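Local coordinates for glucose-6-phosphate isomerase (Plasmodium falciparum, PDB 3QKI), which probably interconverts alpha-D-glucose 6-phosphate and beta-D-fructose 6-phosphate, an early step of glycolysis that also serves gluconeogenesis, at residues 168-173 against 241-246; 438-443 against 509-514; 83-88 against 541-546; 195-200 against 212-217. All coordinates share one frame; numbering follows the deposited sequence.

Contacts 1, 2 and 3 are buried; contact 4 lies at the surface. Contact 1 joins two neighbouring strands of the five-stranded parallel sheet by backbone bonds and aliphatic branches. Contact 2 lies where two strands of the other, mixed sheet begin to pair, with an arginine bound to the end of a helix. Contact 3 joins two helix ends through leucine packing and a tyrosine hydroxyl. Contact 4 is bridged by water, beside an apolar touch of a leucine and a valine, and is nested in the chain between the strands of contact 1. The two contacts lie on the same side of the chain's centre, with centres about 20 Å apart. Contacts 2 and 4 both reach the second subunit.

Contact 1 (168-173 against 241-246); sequences NVICIG and YDTLVI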
loop_
_atom_site.group_PDB
_atom_site.type_symbol
_atom_site.label_atom_id
_atom_site.label_comp_id
_atom_site.label_asym_id
_atom_site.label_seq_id
_atom_site.Cartn_x
_atom_site.Cartn_y
_atom_site.Cartn_z
ATOM N N ASN A 168 25.312 -7.364 6.165
ATOM C CA ASN A 168 23.876 -7.235 6.398
ATOM C C ASN A 168 23.552 -6.381 7.601
ATOM O O ASN A 168 24.314 -6.340 8.570
ATOM C CB ASN A 168 23.258 -8.608 6.601
ATOM C CG ASN A 168 23.786 -9.661 5.664
ATOM O OD1 ASN A 168 23.944 -9.415 4.477
ATOM N ND2 ASN A 168 24.097 -10.841 6.184
ATOM N N VAL A 169 22.396 -5.698 7.528
ATOM C CA VAL A 169 21.853 -4.889 8.611
ATOM C C VAL A 169 20.381 -5.245 8.796
ATOM O O VAL A 169 19.588 -5.090 7.861
ATOM C CB VAL A 169 22.059 -3.369 8.389
ATOM C CG1 VAL A 169 21.559 -2.590 9.588
ATOM C CG2 VAL A 169 23.524 -3.028 8.103
ATOM N N ILE A 170 20.024 -5.779 9.954
ATOM C CA ILE A 170 18.628 -6.034 10.291
ATOM C C ILE A 170 18.183 -4.906 11.234
ATOM O O ILE A 170 18.709 -4.799 12.345
ATOM C CB ILE A 170 18.357 -7.430 10.909
ATOM C CG1 ILE A 170 18.881 -8.563 10.012
ATOM C CG2 ILE A 170 16.848 -7.593 11.251
ATOM C CD1 ILE A 170 18.664 -9.967 10.591
ATOM N N CYS A 171 17.258 -4.041 10.776
ATOM C CA CYS A 171 16.676 -2.974 11.607
ATOM C C CYS A 171 15.413 -3.517 12.236
ATOM O O CYS A 171 14.508 -3.951 11.520
ATOM C CB CYS A 171 16.382 -1.716 10.807
ATOM S SG CYS A 171 17.842 -0.952 10.099
ATOM N N ILE A 172 15.364 -3.512 13.575
ATOM C CA ILE A 172 14.201 -4.019 14.302
ATOM C C ILE A 172 13.517 -2.823 14.934
ATOM O O ILE A 172 14.123 -2.120 15.758
ATOM C CB ILE A 172 14.569 -5.098 15.338
ATOM C CG1 ILE A 172 15.513 -6.188 14.750
ATOM C CG2 ILE A 172 13.296 -5.710 15.953
ATOM C CD1 ILE A 172 15.976 -7.239 15.763
ATOM N N GLY A 173 12.280 -2.580 14.519
ATOM C CA GLY A 173 11.479 -1.467 15.017
ATOM C C GLY A 173 10.095 -1.448 14.407
ATOM O O GLY A 173 9.879 -2.032 13.339
ATOM N N TYR A 241 27.250 -14.374 11.103
ATOM C CA TYR A 241 28.604 -13.812 11.118
ATOM C C TYR A 241 28.795 -12.531 10.310
ATOM O O TYR A 241 29.744 -11.802 10.592
ATOM C CB TYR A 241 29.662 -14.853 10.709
ATOM C CG TYR A 241 29.818 -16.059 11.617
ATOM C CD1 TYR A 241 29.777 -15.925 12.999
ATOM C CD2 TYR A 241 30.161 -17.305 11.097
ATOM C CE1 TYR A 241 29.988 -17.014 13.840
ATOM C CE2 TYR A 241 30.377 -18.406 11.928
ATOM C CZ TYR A 241 30.296 -18.256 13.303
ATOM O OH TYR A 241 30.491 -19.343 14.128
ATOM N N ASP A 242 27.922 -12.250 9.312
ATOM C CA ASP A 242 27.994 -11.046 8.466
ATOM C C ASP A 242 26.998 -9.960 8.872
ATOM O O ASP A 242 26.957 -8.901 8.243
ATOM C CB ASP A 242 27.622 -11.429 7.012
ATOM C CG ASP A 242 28.482 -12.459 6.337
ATOM O OD1 ASP A 242 29.715 -12.416 6.526
ATOM O OD2 ASP A 242 27.932 -13.262 5.545
ATOM N N THR A 243 26.161 -10.244 9.858
ATOM C CA THR A 243 25.003 -9.435 10.224
ATOM C C THR A 243 25.110 -8.516 11.444
ATOM O O THR A 243 25.359 -8.979 12.555
ATOM C CB THR A 243 23.793 -10.381 10.329
ATOM O OG1 THR A 243 23.741 -11.195 9.149
ATOM C CG2 THR A 243 22.462 -9.641 10.535
ATOM N N LEU A 244 24.812 -7.233 11.228
ATOM C CA LEU A 244 24.692 -6.219 12.272
ATOM C C LEU A 244 23.182 -6.065 12.556
ATOM O O LEU A 244 22.387 -5.991 11.627
ATOM C CB LEU A 244 25.296 -4.879 11.831
ATOM C CG LEU A 244 25.300 -3.775 12.911
ATOM C CD1 LEU A 244 26.275 -4.085 14.030
ATOM C CD2 LEU A 244 25.576 -2.429 12.316
ATOM N N VAL A 245 22.789 -6.078 13.831
ATOM C CA VAL A 245 21.407 -5.940 14.232
ATOM C C VAL A 245 21.216 -4.597 14.950
ATOM O O VAL A 245 21.915 -4.314 15.928
ATOM C CB VAL A 245 20.986 -7.146 15.097
ATOM C CG1 VAL A 245 19.554 -7.016 15.580
ATOM C CG2 VAL A 245 21.181 -8.462 14.335
ATOM N N ILE A 246 20.286 -3.776 14.456
ATOM C CA ILE A 246 19.961 -2.469 15.054
ATOM C C ILE A 246 18.568 -2.546 15.669
ATOM O O ILE A 246 17.605 -2.761 14.938
ATOM C CB ILE A 246 20.095 -1.287 14.062
ATOM C CG1 ILE A 246 21.471 -1.296 13.362
ATOM C CG2 ILE A 246 19.792 0.076 14.754
ATOM C CD1 ILE A 246 21.660 -0.206 12.277
#
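The first torsions of Val-169 and Ile-246 bring a valine methyl and the end of the isoleucine chain together. Val-169 CG1 stands anti to the backbone N (chi1 -176°), while Ile-246 CG1 stands anti to the carbonyl carbon (chi1 -52°) and continues extended. This puts Ile-246 CD1 on Val-169 CG1, at 3.6 Å. Cys-171 SG lies more loosely by the same methyl. Helix 318-328 covers this face through Pro-323 and Ile-326. On the other face, Thr-243 CG2 packs against Ile-170 CG1 at 3.8 Å. Further along, Ile-172 CD1 meets Val-245 CG1 at 3.6 Å. Helix 255-268 lies over this side, with Ile-264 touching both Ile-172 and Val-245. Thr-243 OG1 hydrogen-bonds to Asp-239 O.

The backbones run parallel, with the strand axes 21° apart. Asn-168 N bonds to Asp-242 O at 3.1 Å. Leu-244 N returns to Asn-168 O at 2.8 Å. Ile-170 N then reaches Leu-244 O, and Ile-246 N reaches Ile-170 O. Ile-172 N closes the series on Ile-246 O at 2.7 Å. Donors thus alternate between the strands.

Strand 168-172 also pairs with strand 219-223, so it sits inside the sheet. A parallel sheet with helices on both faces is the core of the SIS fold of phosphoglucose isomerases. Ser-177 and Ser-249, which bind fructose 6-phosphate, follow these strands in the chain.

Contact 2 (438-443 against 509-514); sequences GQVIPV and GNRPST
Val-440 CG2 overlaps one face of the Arg-511 guanidinium, 3.6 Å above its plane and over its centre. The other branch, CG1, turns to the proline beside it and touches Pro-512 CD at 3.8 Å. Arg-511 runs extended from CG to NE and meets Gly-438 O end-on, with two nitrogens on one oxygen. NH1 is 2.8 Å from Gly-438 O and approaches close to the carbonyl direction. NH2 is 3.0 Å from the same Gly-438 O but comes from above the carbonyl plane. The oxygen itself lies in the guanidinium plane.

Further along, Pro-442 and Pro-512 lie side by side and point the same way, with their CG atoms 4.1 Å apart. There the strands begin to pair. Val-443 N bonds to Pro-512 O at 3.2 Å, and Thr-514 N bonds to Val-443 O at 3.0 Å. Val-443 and Ser-513 form the parallel bridge, packed tightly with Val-443 CG2 3.5 Å from Ser-513 CB. Val-443 also packs on Ile-435. Gln-439 and Ile-441 pack on Cys-416 and Val-418 of the second subunit.

Gly-438 is the first residue beyond helix 428-437, and Arg-511 NH2 also bonds to Ile-435 O in that helix. The positive charge therefore meets carbonyls at a helix C-terminus, which should be electrostatically favourable. Together these bonds restrain the rotation of the guanidinium, while Val-440 gives one face an apolar cover.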
loop_
_atom_site.group_PDB
_atom_site.type_symbol
_atom_site.label_atom_id
_atom_site.label_comp_id
_atom_site.label_asym_id
_atom_site.label_seq_id
_atom_site.Cartn_x
_atom_site.Cartn_y
_atom_site.Cartn_z
ATOM N N GLY A 438 -15.205 6.774 -10.703
ATOM C CA GLY A 438 -15.908 6.501 -9.463
ATOM C C GLY A 438 -15.853 7.729 -8.584
ATOM O O GLY A 438 -15.836 8.867 -9.078
ATOM N N GLN A 439 -15.766 7.515 -7.277
ATOM C CA GLN A 439 -15.679 8.627 -6.347
ATOM C C GLN A 439 -14.416 9.493 -6.591
ATOM O O GLN A 439 -13.375 8.962 -7.033
ATOM C CB GLN A 439 -15.830 8.128 -4.909
ATOM C CG GLN A 439 -14.656 7.365 -4.358
ATOM C CD GLN A 439 -14.905 7.012 -2.921
ATOM O OE1 GLN A 439 -15.138 5.854 -2.589
ATOM N NE2 GLN A 439 -14.925 8.005 -2.048
ATOM N N VAL A 440 -14.558 10.831 -6.427
ATOM C CA VAL A 440 -13.483 11.807 -6.654
ATOM C C VAL A 440 -12.417 11.678 -5.563
ATOM O O VAL A 440 -12.736 11.717 -4.370
ATOM C CB VAL A 440 -13.997 13.268 -6.797
ATOM C CG1 VAL A 440 -12.840 14.263 -6.920
ATOM C CG2 VAL A 440 -14.923 13.409 -7.994
ATOM N N ILE A 441 -11.152 11.507 -5.992
ATOM C CA ILE A 441 -9.994 11.340 -5.108
ATOM C C ILE A 441 -8.869 12.310 -5.511
ATOM O O ILE A 441 -8.189 12.056 -6.509
ATOM C CB ILE A 441 -9.498 9.858 -5.056
ATOM C CG1 ILE A 441 -10.591 8.953 -4.420
ATOM C CG2 ILE A 441 -8.177 9.745 -4.248
ATOM C CD1 ILE A 441 -10.743 7.877 -5.037
ATOM N N PRO A 442 -8.634 13.400 -4.727
ATOM C CA PRO A 442 -7.527 14.323 -5.051
ATOM C C PRO A 442 -6.202 13.561 -5.072
ATOM O O PRO A 442 -5.950 12.735 -4.198
ATOM C CB PRO A 442 -7.564 15.330 -3.892
ATOM C CG PRO A 442 -9.001 15.303 -3.452
ATOM C CD PRO A 442 -9.372 13.859 -3.535
ATOM N N VAL A 443 -5.386 13.798 -6.084
ATOM C CA VAL A 443 -4.120 13.091 -6.240
ATOM C C VAL A 443 -2.932 14.044 -6.076
ATOM O O VAL A 443 -3.029 15.240 -6.377
ATOM C CB VAL A 443 -4.024 12.260 -7.559
ATOM C CG1 VAL A 443 -5.146 11.240 -7.689
ATOM C CG2 VAL A 443 -3.957 13.135 -8.813
ATOM N N GLY A 509 -14.471 14.862 -15.414
ATOM C CA GLY A 509 -13.393 15.818 -15.189
ATOM C C GLY A 509 -13.555 16.553 -13.868
ATOM O O GLY A 509 -14.299 16.090 -12.990
ATOM N N ASN A 510 -12.878 17.706 -13.719
ATOM C CA ASN A 510 -12.865 18.510 -12.478
ATOM C C ASN A 510 -12.327 17.711 -11.280
ATOM O O ASN A 510 -12.692 17.993 -10.140
ATOM C CB ASN A 510 -14.249 19.102 -12.176
ATOM C CG ASN A 510 -14.658 20.156 -13.156
ATOM O OD1 ASN A 510 -13.835 20.909 -13.669
ATOM N ND2 ASN A 510 -15.945 20.261 -13.395
ATOM N N ARG A 511 -11.473 16.692 -11.563
ATOM C CA ARG A 511 -10.849 15.836 -10.566
ATOM C C ARG A 511 -9.491 16.453 -10.279
ATOM O O ARG A 511 -8.688 16.632 -11.193
ATOM C CB ARG A 511 -10.818 14.372 -11.034
ATOM C CG ARG A 511 -12.232 13.778 -10.907
ATOM C CD ARG A 511 -12.496 12.586 -11.779
ATOM N NE ARG A 511 -13.917 12.221 -11.699
ATOM C CZ ARG A 511 -14.410 11.267 -10.923
ATOM N NH1 ARG A 511 -15.716 11.047 -10.885
ATOM N NH2 ARG A 511 -13.603 10.539 -10.159
ATOM N N PRO A 512 -9.280 16.928 -9.039
ATOM C CA PRO A 512 -8.083 17.722 -8.773
ATOM C C PRO A 512 -6.777 16.959 -8.626
ATOM O O PRO A 512 -6.768 15.795 -8.225
ATOM C CB PRO A 512 -8.452 18.504 -7.497
ATOM C CG PRO A 512 -9.407 17.636 -6.795
ATOM C CD PRO A 512 -10.161 16.851 -7.851
ATOM N N SER A 513 -5.674 17.658 -8.894
ATOM C CA SER A 513 -4.320 17.132 -8.758
ATOM C C SER A 513 -3.280 18.201 -8.436
ATOM O O SER A 513 -3.387 19.358 -8.870
ATOM C CB SER A 513 -3.882 16.371 -10.012
ATOM O OG SER A 513 -3.695 17.238 -11.105
ATOM N N THR A 514 -2.240 17.776 -7.719
ATOM C CA THR A 514 -1.070 18.584 -7.459
ATOM C C THR A 514 0.077 17.868 -8.144
ATOM O O THR A 514 0.194 16.645 -8.020
ATOM C CB THR A 514 -0.816 18.732 -5.958
ATOM O OG1 THR A 514 -1.939 19.388 -5.371
ATOM C CG2 THR A 514 0.459 19.516 -5.675
HETATM O O HOH W 1 -8.458 13.563 -8.775
#

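Contact 3 (83-88 against 541-546); sequences EYAEEV and GFLLNI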
loop_
_atom_site.group_PDB
_atom_site.type_symbol
_atom_site.label_atom_id
_atom_site.label_comp_id
_atom_site.label_asym_id
_atom_site.label_seq_id
_atom_site.Cartn_x
_atom_site.Cartn_y
_atom_site.Cartn_z
ATOM N N GLU A 83 -6.037 33.993 3.904
ATOM C CA GLU A 83 -6.667 34.783 4.964
ATOM C C GLU A 83 -7.100 33.862 6.101
ATOM O O GLU A 83 -7.006 34.262 7.255
ATOM C CB GLU A 83 -7.859 35.585 4.451
ATOM C CG GLU A 83 -7.440 36.805 3.650
ATOM C CD GLU A 83 -8.613 37.578 3.085
ATOM O OE1 GLU A 83 -9.675 37.614 3.749
ATOM O OE2 GLU A 83 -8.473 38.146 1.980
ATOM N N TYR A 84 -7.553 32.635 5.774
ATOM C CA TYR A 84 -7.891 31.631 6.787
ATOM C C TYR A 84 -6.629 31.223 7.597
ATOM O O TYR A 84 -6.692 31.185 8.818
ATOM C CB TYR A 84 -8.593 30.411 6.162
ATOM C CG TYR A 84 -8.857 29.345 7.196
ATOM C CD1 TYR A 84 -7.963 28.293 7.385
ATOM C CD2 TYR A 84 -9.956 29.431 8.048
ATOM C CE1 TYR A 84 -8.177 27.334 8.370
ATOM C CE2 TYR A 84 -10.163 28.491 9.054
ATOM C CZ TYR A 84 -9.276 27.440 9.205
ATOM O OH TYR A 84 -9.498 26.477 10.144
ATOM N N ALA A 85 -5.492 30.954 6.927
ATOM C CA ALA A 85 -4.219 30.633 7.597
ATOM C C ALA A 85 -3.820 31.774 8.563
ATOM O O ALA A 85 -3.397 31.504 9.694
ATOM C CB ALA A 85 -3.123 30.418 6.572
ATOM N N GLU A 86 -4.020 33.032 8.148
ATOM C CA GLU A 86 -3.744 34.221 8.994
ATOM C C GLU A 86 -4.707 34.273 10.208
ATOM O O GLU A 86 -4.275 34.498 11.337
ATOM C CB GLU A 86 -3.896 35.504 8.161
ATOM C CG GLU A 86 -2.724 35.741 7.234
ATOM C CD GLU A 86 -2.906 36.761 6.126
ATOM O OE1 GLU A 86 -4.020 37.315 5.979
ATOM O OE2 GLU A 86 -1.926 36.985 5.380
ATOM N N GLU A 87 -6.002 34.019 9.971
ATOM C CA GLU A 87 -7.016 34.014 11.018
ATOM C C GLU A 87 -6.790 32.935 12.102
ATOM O O GLU A 87 -7.098 33.181 13.268
ATOM C CB GLU A 87 -8.413 33.944 10.419
ATOM C CG GLU A 87 -9.442 34.590 11.326
ATOM C CD GLU A 87 -10.871 34.665 10.834
ATOM O OE1 GLU A 87 -11.098 34.666 9.604
ATOM O OE2 GLU A 87 -11.769 34.795 11.694
ATOM N N VAL A 88 -6.245 31.762 11.734
ATOM C CA VAL A 88 -5.914 30.715 12.720
ATOM C C VAL A 88 -4.506 30.913 13.316
ATOM O O VAL A 88 -4.066 30.096 14.134
ATOM C CB VAL A 88 -6.089 29.256 12.217
ATOM C CG1 VAL A 88 -7.528 28.942 11.914
ATOM C CG2 VAL A 88 -5.190 28.947 11.027
ATOM N N GLY A 541 -2.364 20.403 10.718
ATOM C CA GLY A 541 -2.874 20.169 12.071
ATOM C C GLY A 541 -3.322 21.474 12.705
ATOM O O GLY A 541 -4.385 21.522 13.325
ATOM N N PHE A 542 -2.563 22.559 12.470
ATOM C CA PHE A 542 -2.905 23.901 12.954
ATOM C C PHE A 542 -4.122 24.479 12.240
ATOM O O PHE A 542 -4.976 25.075 12.897
ATOM C CB PHE A 542 -1.711 24.868 12.919
ATOM C CG PHE A 542 -0.612 24.521 13.919
ATOM C CD1 PHE A 542 -0.916 24.242 15.248
ATOM C CD2 PHE A 542 0.731 24.514 13.532
ATOM C CE1 PHE A 542 0.098 23.959 16.173
ATOM C CE2 PHE A 542 1.741 24.190 14.448
ATOM C CZ PHE A 542 1.416 23.909 15.761
ATOM N N LEU A 543 -4.250 24.226 10.923
ATOM C CA LEU A 543 -5.441 24.633 10.155
ATOM C C LEU A 543 -6.675 23.897 10.710
ATOM O O LEU A 543 -7.739 24.503 10.844
ATOM C CB LEU A 543 -5.292 24.314 8.650
ATOM C CG LEU A 543 -4.195 25.039 7.864
ATOM C CD1 LEU A 543 -4.182 24.549 6.420
ATOM C CD2 LEU A 543 -4.358 26.555 7.925
ATOM N N LEU A 544 -6.517 22.596 11.042
ATOM C CA LEU A 544 -7.605 21.764 11.590
ATOM C C LEU A 544 -7.867 22.038 13.055
ATOM O O LEU A 544 -8.854 21.537 13.604
ATOM C CB LEU A 544 -7.272 20.279 11.413
ATOM C CG LEU A 544 -7.323 19.758 9.973
ATOM C CD1 LEU A 544 -6.717 18.386 9.890
ATOM C CD2 LEU A 544 -8.751 19.771 9.421
ATOM N N ASN A 545 -6.942 22.782 13.699
ATOM C CA ASN A 545 -6.926 23.098 15.125
ATOM C C ASN A 545 -6.924 21.815 15.974
ATOM O O ASN A 545 -7.666 21.701 16.941
ATOM C CB ASN A 545 -8.076 24.046 15.522
ATOM C CG ASN A 545 -7.874 24.692 16.855
ATOM O OD1 ASN A 545 -6.754 25.017 17.247
ATOM N ND2 ASN A 545 -8.950 24.835 17.607
ATOM N N ILE A 546 -6.096 20.848 15.596
ATOM C CA ILE A 546 -5.963 19.593 16.356
ATOM C C ILE A 546 -4.504 19.448 16.806
ATOM O O ILE A 546 -3.634 20.211 16.368
ATOM C CB ILE A 546 -6.458 18.360 15.564
ATOM C CG1 ILE A 546 -5.652 18.174 14.249
ATOM C CG2 ILE A 546 -8.014 18.353 15.393
ATOM C CD1 ILE A 546 -6.062 16.985 13.430
#
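Tyr-84 comes first and reaches across to Leu-543. Its CG is anti to the backbone N (chi1 176°), which carries the ring out from helix 75-87. The hydroxyl donates to Leu-543 O at 2.7 Å. It approaches in the carbonyl plane, with a C=O...donor angle of 152°, and the oxygen lies at the edge of the ring. The ring also meets the leucine side chain, with Tyr-84 CE1 3.9 Å from Leu-543 CD2.

One residue on, Ala-85 CB adds a looser touch, 4.3 Å from Leu-543 CD2. Val-88, just beyond the helix, points toward the other segment. Its CG2 lies 4.0 Å from Leu-543 CD2. One leucine methyl thus meets all three side chains, while the backbone oxygen of the same residue takes the tyrosine hydroxyl. That carbonyl belongs to the final part of helix 523-543, which ends in a Schellman motif at Asn-545.

Several helices surround this junction. Phe-365 of helix 356-371 stacks on the Tyr-84 ring and also touches Leu-543. Tyr-84 packs on helix 27-39 as well. Leu-90 of helix 90-99 contacts both Ala-85 and Phe-542, so the ends of helices 75-87 and 523-543 sit within a cluster of helices.

Contact 4 (195-200 against 212-217); sequences MELNKN and YDQDNV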
loop_
_atom_site.group_PDB
_atom_site.type_symbol
_atom_site.label_atom_id
_atom_site.label_comp_id
_atom_site.label_asym_id
_atom_site.label_seq_id
_atom_site.Cartn_x
_atom_site.Cartn_y
_atom_site.Cartn_z
ATOM N N MET A 195 25.029 5.909 -9.316
ATOM C CA MET A 195 25.745 7.183 -9.426
ATOM C C MET A 195 27.040 7.208 -8.631
ATOM O O MET A 195 28.010 7.798 -9.078
ATOM C CB MET A 195 24.813 8.360 -9.055
ATOM C CG MET A 195 24.072 8.952 -10.241
ATOM S SD MET A 195 23.212 7.775 -11.326
ATOM C CE MET A 195 21.757 7.544 -10.494
ATOM N N GLU A 196 27.051 6.600 -7.449
ATOM C CA GLU A 196 28.241 6.589 -6.617
ATOM C C GLU A 196 29.132 5.348 -6.846
ATOM O O GLU A 196 30.240 5.496 -7.336
ATOM C CB GLU A 196 27.894 6.777 -5.131
ATOM C CG GLU A 196 29.121 6.798 -4.233
ATOM C CD GLU A 196 28.927 7.312 -2.822
ATOM O OE1 GLU A 196 27.964 8.073 -2.561
ATOM O OE2 GLU A 196 29.775 6.965 -1.971
ATOM N N LEU A 197 28.665 4.150 -6.523
ATOM C CA LEU A 197 29.500 2.955 -6.673
ATOM C C LEU A 197 29.872 2.610 -8.121
ATOM O O LEU A 197 31.019 2.243 -8.368
ATOM C CB LEU A 197 28.907 1.732 -5.960
ATOM C CG LEU A 197 28.539 1.906 -4.496
ATOM C CD1 LEU A 197 28.079 0.599 -3.928
ATOM C CD2 LEU A 197 29.711 2.449 -3.666
ATOM N N ASN A 198 28.923 2.755 -9.064
ATOM C CA ASN A 198 29.146 2.443 -10.471
ATOM C C ASN A 198 29.481 3.666 -11.301
ATOM O O ASN A 198 29.790 3.525 -12.480
ATOM C CB ASN A 198 27.989 1.600 -11.056
ATOM C CG ASN A 198 28.003 0.185 -10.534
ATOM O OD1 ASN A 198 28.716 -0.658 -11.044
ATOM N ND2 ASN A 198 27.205 -0.122 -9.499
ATOM N N LYS A 199 29.486 4.858 -10.682
ATOM C CA LYS A 199 29.874 6.120 -11.322
ATOM C C LYS A 199 29.155 6.398 -12.656
ATOM O O LYS A 199 29.764 6.949 -13.571
ATOM C CB LYS A 199 31.411 6.218 -11.466
ATOM C CG LYS A 199 32.185 5.992 -10.157
ATOM C CD LYS A 199 33.681 6.237 -10.299
ATOM C CE LYS A 199 34.460 5.078 -10.882
ATOM N NZ LYS A 199 35.887 5.433 -11.104
ATOM N N ASN A 200 27.855 6.044 -12.756
ATOM C CA ASN A 200 27.070 6.295 -13.965
ATOM C C ASN A 200 26.940 7.793 -14.167
ATOM O O ASN A 200 26.774 8.528 -13.195
ATOM C CB ASN A 200 25.673 5.659 -13.889
ATOM C CG ASN A 200 25.603 4.146 -13.811
ATOM O OD1 ASN A 200 24.537 3.568 -13.515
ATOM N ND2 ASN A 200 26.708 3.451 -14.035
ATOM N N TYR A 212 26.593 -4.983 -8.476
ATOM C CA TYR A 212 25.856 -4.868 -7.217
ATOM C C TYR A 212 26.410 -5.797 -6.118
ATOM O O TYR A 212 25.872 -5.837 -5.020
ATOM C CB TYR A 212 24.323 -5.025 -7.448
ATOM C CG TYR A 212 23.766 -3.962 -8.387
ATOM C CD1 TYR A 212 23.473 -2.677 -7.930
ATOM C CD2 TYR A 212 23.578 -4.228 -9.743
ATOM C CE1 TYR A 212 22.997 -1.690 -8.794
ATOM C CE2 TYR A 212 23.118 -3.241 -10.620
ATOM C CZ TYR A 212 22.844 -1.968 -10.142
ATOM O OH TYR A 212 22.385 -0.986 -10.986
ATOM N N ASP A 213 27.490 -6.520 -6.416
ATOM C CA ASP A 213 28.140 -7.435 -5.481
ATOM C C ASP A 213 29.546 -6.901 -5.251
ATOM O O ASP A 213 30.525 -7.374 -5.815
ATOM C CB ASP A 213 28.126 -8.895 -6.007
ATOM C CG ASP A 213 28.765 -9.930 -5.095
ATOM O OD1 ASP A 213 28.866 -9.666 -3.867
ATOM O OD2 ASP A 213 29.133 -11.023 -5.602
ATOM N N GLN A 214 29.618 -5.839 -4.483
ATOM C CA GLN A 214 30.872 -5.169 -4.179
ATOM C C GLN A 214 30.843 -4.617 -2.743
ATOM O O GLN A 214 29.824 -4.737 -2.055
ATOM C CB GLN A 214 31.196 -4.088 -5.230
ATOM C CG GLN A 214 30.136 -2.993 -5.374
ATOM C CD GLN A 214 30.594 -1.943 -6.343
ATOM O OE1 GLN A 214 31.485 -1.150 -6.045
ATOM N NE2 GLN A 214 29.988 -1.906 -7.518
ATOM N N ASP A 215 31.976 -4.069 -2.274
ATOM C CA ASP A 215 32.099 -3.485 -0.936
ATOM C C ASP A 215 31.017 -2.454 -0.692
ATOM O O ASP A 215 30.656 -1.687 -1.584
ATOM C CB ASP A 215 33.450 -2.746 -0.801
ATOM C CG ASP A 215 34.663 -3.606 -0.541
ATOM O OD1 ASP A 215 35.783 -3.055 -0.538
ATOM O OD2 ASP A 215 34.492 -4.835 -0.317
ATOM N N ASN A 216 30.560 -2.385 0.550
ATOM C CA ASN A 216 29.582 -1.384 0.975
ATOM C C ASN A 216 28.244 -1.365 0.243
ATOM O O ASN A 216 27.627 -0.312 0.066
ATOM C CB ASN A 216 30.217 0.004 1.211
ATOM C CG ASN A 216 31.358 -0.046 2.201
ATOM O OD1 ASN A 216 31.376 -0.849 3.137
ATOM N ND2 ASN A 216 32.335 0.803 2.018
ATOM N N VAL A 217 27.805 -2.565 -0.176
ATOM C CA VAL A 217 26.473 -2.825 -0.686
ATOM C C VAL A 217 25.886 -3.644 0.458
ATOM O O VAL A 217 26.110 -4.860 0.542
ATOM C CB VAL A 217 26.389 -3.570 -2.039
ATOM C CG1 VAL A 217 24.943 -3.905 -2.385
ATOM C CG2 VAL A 217 27.029 -2.754 -3.143
HETATM O O HOH W 2 32.646 1.365 -6.333
HETATM O O HOH W 3 31.750 -1.362 -9.793
#
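The amides of Asn-198 and Gln-214 meet with their planes nearly perpendicular, 83° apart. Gln-214 NE2 lies to one side of the Asn-198 plane, 3.9 Å from Asn-198 ND2. Leu-197 CB stands above the plane of the Gln-214 amide, 3.9 Å from Gln-214 OE1. The site is part of a beta-alpha-beta crossover: helix 179-197 leads from strand 168-172 to its parallel neighbour 219-223, and the contact holds the helix end against the return loop.

Gln-214 CG sits between the backbone N and the carbonyl carbon (chi1 59°), and the chain beyond it is extended. This sends the amide toward the helix end. Water joins the two segments at each end of that amide. One water donates to Gln-214 OE1 at 2.8 Å and also to Leu-197 O at 2.7 Å. A second gives a weaker link. It lies 2.9 Å from Gln-214 NE2 and donates weakly to Asn-198 OD1.

Asn-198 is held at both amide atoms, ND2 to Tyr-193 O and OD1 to Asn-211 N. Gln-214 NE2 bonds to Asn-211 O, while its OE1 takes the bridging water. The loop also faces the second subunit, where Tyr-212 packs on Gln-236 and Asp-213 on Asn-237 of that chain.

Beyond the amides, residues 214-217 form a type II turn. Leu-197 reaches it with CD1, which lies 4.1 Å from Asn-216 O. The same methyl, Leu-197 CD1, touches Val-217 CG2 at 3.6 Å.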